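Local coordinates for glyoxalase family protein (Bacillus cereus, PDB 1ZSW) that binds zinc and belongs to the glyoxalase family, but its own function is not established; it may be a metal-dependent enzyme, at residues E120-F125 with P139-E144. Numbering follows the deposited sequence.
Sequences ERFEKF and PALQFE
F122, near the C-terminal end of helix 112-124, pushes its ring from the helix onto two side chains of strand 138-144, L141 and F143. The main meeting is between the two phenylalanines. The far corner of the F122 ring sits over one face of F143: CZ of F122 lies 3.4 Å above that plane, near the ring centre, and comes within 3.5 Å of F143 CG. The planes are inclined at 36° and the centroids are 4.5 Å apart, an oblique pairing, while the side chains themselves cross at about a right angle. F143 reaches this position with CG between its backbone N and carbonyl carbon (chi1 68°), which offers a ring face to the helix; the edge of the same ring receives the carbonyl O of L141 in its plane.

L141 meets the CD1-CE1 side of the F122 ring, whose CE1 also touches F143. Its CD2 methyl lies 3.9 Å from F122 CD1, and the two side chains run past each other in opposite directions. With CG anti to the backbone N (chi1 -178°), the isobutyl group extends from the strand far enough for CD2 to reach the F122 ring. L141 and F143, alternate residues of the strand, both point toward the helix, while Q142 between them points away, and all three touching side chains are buried. The contact is wholly apolar.

Around these three side chains, W118 meets the F122 ring one helical turn earlier, L52 and V127 also touch F122, and L151 and L153 of strand 150-155 pack against F143. Far from the zinc site, the contact joins helix 112-124 to strand 138-144 of its sheet, hydrophobic helix-on-sheet packing consistent with the βαβββ modules of the vicinal oxygen chelate fold, to which glyoxalases belong.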
ATOM      1  N   GLU A 120       8.504  20.302  10.475  0.50 28.95           N
ATOM      2  CA  GLU A 120       9.157  20.471  11.788  0.50 30.20           C
ATOM      3  C   GLU A 120       9.427  19.136  12.478  0.50 29.32           C
ATOM      4  O   GLU A 120      10.512  18.917  13.030  0.50 29.42           O
ATOM      5  CB  GLU A 120       8.391  21.435  12.704  0.50 30.58           C
ATOM      6  CG  GLU A 120       8.844  21.424  14.185  0.50 36.55           C
ATOM      7  CD  GLU A 120      10.314  21.788  14.404  0.50 39.56           C
ATOM      8  OE1 GLU A 120      10.846  22.674  13.693  0.50 41.95           O
ATOM      9  OE2 GLU A 120      10.932  21.189  15.314  0.50 41.94           O
ATOM     10  N   ARG A 121       8.456  18.224  12.417  1.00 29.68           N
ATOM     11  CA  ARG A 121       8.630  16.914  13.036  1.00 26.88           C
ATOM     12  C   ARG A 121       9.790  16.114  12.430  1.00 27.47           C
ATOM     13  O   ARG A 121      10.543  15.455  13.135  1.00 27.43           O
ATOM     14  CB  ARG A 121       7.318  16.116  12.929  1.00 24.67           C
ATOM     15  CG  ARG A 121       7.331  14.825  13.763  1.00 25.31           C
ATOM     16  CD  ARG A 121       5.901  14.302  13.971  1.00 23.34           C
ATOM     17  NE  ARG A 121       5.939  13.083  14.795  1.00 23.95           N
ATOM     18  CZ  ARG A 121       5.933  13.079  16.123  1.00 29.73           C
ATOM     19  NH1 ARG A 121       5.975  11.926  16.783  1.00 27.36           N
ATOM     20  NH2 ARG A 121       5.905  14.239  16.793  1.00 27.40           N
ATOM     21  N   PHE A 122       9.926  16.182  11.107  1.00 27.65           N
ATOM     22  CA  PHE A 122      11.014  15.524  10.417  1.00 26.91           C
ATOM     23  C   PHE A 122      12.369  16.125  10.818  1.00 27.91           C
ATOM     24  O   PHE A 122      13.360  15.394  10.949  1.00 28.61           O
ATOM     25  CB  PHE A 122      10.810  15.614   8.894  1.00 26.61           C
ATOM     26  CG  PHE A 122       9.701  14.713   8.357  1.00 25.25           C
ATOM     27  CD1 PHE A 122       9.134  14.963   7.113  1.00 24.07           C
ATOM     28  CD2 PHE A 122       9.242  13.614   9.095  1.00 28.74           C
ATOM     29  CE1 PHE A 122       8.107  14.143   6.577  1.00 22.32           C
ATOM     30  CE2 PHE A 122       8.220  12.787   8.581  1.00 24.93           C
ATOM     31  CZ  PHE A 122       7.658  13.047   7.326  1.00 21.34           C
ATOM     32  N   GLU A 123      12.404  17.446  11.003  0.70 30.31           N
ATOM     33  CA  GLU A 123      13.622  18.117  11.472  0.70 32.94           C
ATOM     34  C   GLU A 123      13.979  17.555  12.846  0.70 33.31           C
ATOM     35  O   GLU A 123      15.098  17.086  13.077  0.70 34.66           O
ATOM     36  CB  GLU A 123      13.411  19.634  11.556  0.70 31.98           C
ATOM     37  CG  GLU A 123      13.267  20.349  10.207  0.70 33.70           C
ATOM     38  CD  GLU A 123      12.745  21.774  10.347  0.70 34.53           C
ATOM     39  OE1 GLU A 123      12.684  22.283  11.488  0.70 40.87           O
ATOM     40  OE2 GLU A 123      12.380  22.379   9.318  0.70 36.59           O
ATOM     41  N   LYS A 124      12.992  17.558  13.741  1.00 32.90           N
ATOM     42  CA  LYS A 124      13.163  17.072  15.103  1.00 33.97           C
ATOM     43  C   LYS A 124      13.688  15.628  15.170  1.00 34.29           C
ATOM     44  O   LYS A 124      14.557  15.297  15.976  1.00 33.78           O
ATOM     45  CB  LYS A 124      11.843  17.194  15.868  1.00 34.51           C
ATOM     46  CG  LYS A 124      11.837  16.521  17.246  1.00 38.57           C
ATOM     47  CD  LYS A 124      12.855  17.143  18.207  1.00 46.14           C
ATOM     48  CE  LYS A 124      12.431  18.537  18.652  1.00 52.53           C
ATOM     49  NZ  LYS A 124      11.007  18.546  19.103  1.00 54.51           N
ATOM     50  N   PHE A 125      13.165  14.765  14.307  1.00 32.70           N
ATOM     51  CA  PHE A 125      13.544  13.372  14.336  1.00 31.38           C
ATOM     52  C   PHE A 125      14.635  12.969  13.349  1.00 32.45           C
ATOM     53  O   PHE A 125      14.925  11.775  13.197  1.00 32.54           O
ATOM     54  CB  PHE A 125      12.299  12.501  14.137  1.00 31.73           C
ATOM     55  CG  PHE A 125      11.453  12.380  15.370  1.00 31.35           C
ATOM     56  CD1 PHE A 125      10.387  13.241  15.569  1.00 30.71           C
ATOM     57  CD2 PHE A 125      11.724  11.406  16.323  1.00 33.74           C
ATOM     58  CE1 PHE A 125       9.599  13.134  16.703  1.00 33.81           C
ATOM     59  CE2 PHE A 125      10.940  11.287  17.465  1.00 32.93           C
ATOM     60  CZ  PHE A 125       9.880  12.144  17.652  1.00 34.17           C
ATOM     61  N   PRO A 139       0.048  19.764  -3.342  1.00 24.79           N
ATOM     62  CA  PRO A 139       1.118  20.195  -2.462  1.00 24.84           C
ATOM     63  C   PRO A 139       1.670  19.004  -1.685  1.00 24.38           C
ATOM     64  O   PRO A 139       0.907  18.148  -1.277  1.00 25.46           O
ATOM     65  CB  PRO A 139       0.440  21.218  -1.518  1.00 27.19           C
ATOM     66  CG  PRO A 139      -0.862  21.536  -2.144  1.00 28.62           C
ATOM     67  CD  PRO A 139      -1.230  20.452  -3.090  1.00 25.70           C
ATOM     68  N   ALA A 140       2.976  18.949  -1.520  1.00 23.44           N
ATOM     69  CA  ALA A 140       3.646  17.734  -1.052  1.00 24.21           C
ATOM     70  C   ALA A 140       4.931  17.984  -0.273  1.00 24.90           C
ATOM     71  O   ALA A 140       5.569  19.062  -0.399  1.00 25.28           O
ATOM     72  CB  ALA A 140       3.950  16.846  -2.273  1.00 22.74           C
ATOM     73  N   LEU A 141       5.349  16.973   0.498  1.00 21.14           N
ATOM     74  CA  LEU A 141       6.635  16.960   1.152  1.00 22.72           C
ATOM     75  C   LEU A 141       7.203  15.577   1.040  1.00 23.58           C
ATOM     76  O   LEU A 141       6.612  14.627   1.576  1.00 22.46           O
ATOM     77  CB  LEU A 141       6.496  17.354   2.645  1.00 22.37           C
ATOM     78  CG  LEU A 141       7.721  17.465   3.545  1.00 25.27           C
ATOM     79  CD1 LEU A 141       8.652  18.650   3.171  1.00 27.82           C
ATOM     80  CD2 LEU A 141       7.270  17.609   5.017  1.00 24.53           C
ATOM     81  N   GLN A 142       8.300  15.448   0.311  1.00 22.10           N
ATOM     82  CA  GLN A 142       8.938  14.149   0.137  0.60 21.54           C
ATOM     83  C   GLN A 142       9.790  13.782   1.331  1.00 21.89           C
ATOM     84  O   GLN A 142      10.402  14.631   1.967  1.00 23.36           O
ATOM     85  CB  GLN A 142       9.817  14.121  -1.127  0.60 22.28           C
ATOM     86  CG  GLN A 142       9.042  14.216  -2.411  0.60 25.26           C
ATOM     87  CD  GLN A 142       9.963  14.339  -3.619  0.60 25.31           C
ATOM     88  OE1 GLN A 142      11.159  14.054  -3.542  0.60 28.91           O
ATOM     89  NE2 GLN A 142       9.406  14.773  -4.732  0.60 27.76           N
ATOM     90  N   PHE A 143       9.834  12.498   1.672  1.00 20.58           N
ATOM     91  CA  PHE A 143      10.742  12.059   2.727  1.00 20.27           C
ATOM     92  C   PHE A 143      11.153  10.587   2.530  1.00 21.87           C
ATOM     93  O   PHE A 143      10.641   9.922   1.632  1.00 22.15           O
ATOM     94  CB  PHE A 143      10.121  12.297   4.127  1.00 19.67           C
ATOM     95  CG  PHE A 143       8.918  11.423   4.439  1.00 19.22           C
ATOM     96  CD1 PHE A 143       9.071  10.352   5.296  1.00 19.10           C
ATOM     97  CD2 PHE A 143       7.666  11.725   3.942  1.00 18.43           C
ATOM     98  CE1 PHE A 143       7.960   9.559   5.649  1.00 17.59           C
ATOM     99  CE2 PHE A 143       6.533  10.925   4.260  1.00 19.50           C
ATOM    100  CZ  PHE A 143       6.706   9.851   5.134  1.00 17.00           C
ATOM    101  N   GLU A 144      12.123  10.120   3.296  1.00 20.91           N
ATOM    102  CA  GLU A 144      12.593   8.732   3.227  1.00 23.89           C
ATOM    103  C   GLU A 144      12.781   8.170   4.614  1.00 24.35           C
ATOM    104  O   GLU A 144      13.150   8.899   5.546  1.00 25.38           O
ATOM    105  CB  GLU A 144      13.928   8.643   2.495  1.00 23.66           C
ATOM    106  CG  GLU A 144      13.906   9.131   1.097  1.00 27.03           C
ATOM    107  CD  GLU A 144      15.206   8.847   0.327  1.00 26.09           C
ATOM    108  OE1 GLU A 144      16.089   8.100   0.796  1.00 28.63           O
ATOM    109  OE2 GLU A 144      15.293   9.391  -0.778  1.00 34.41           O
TER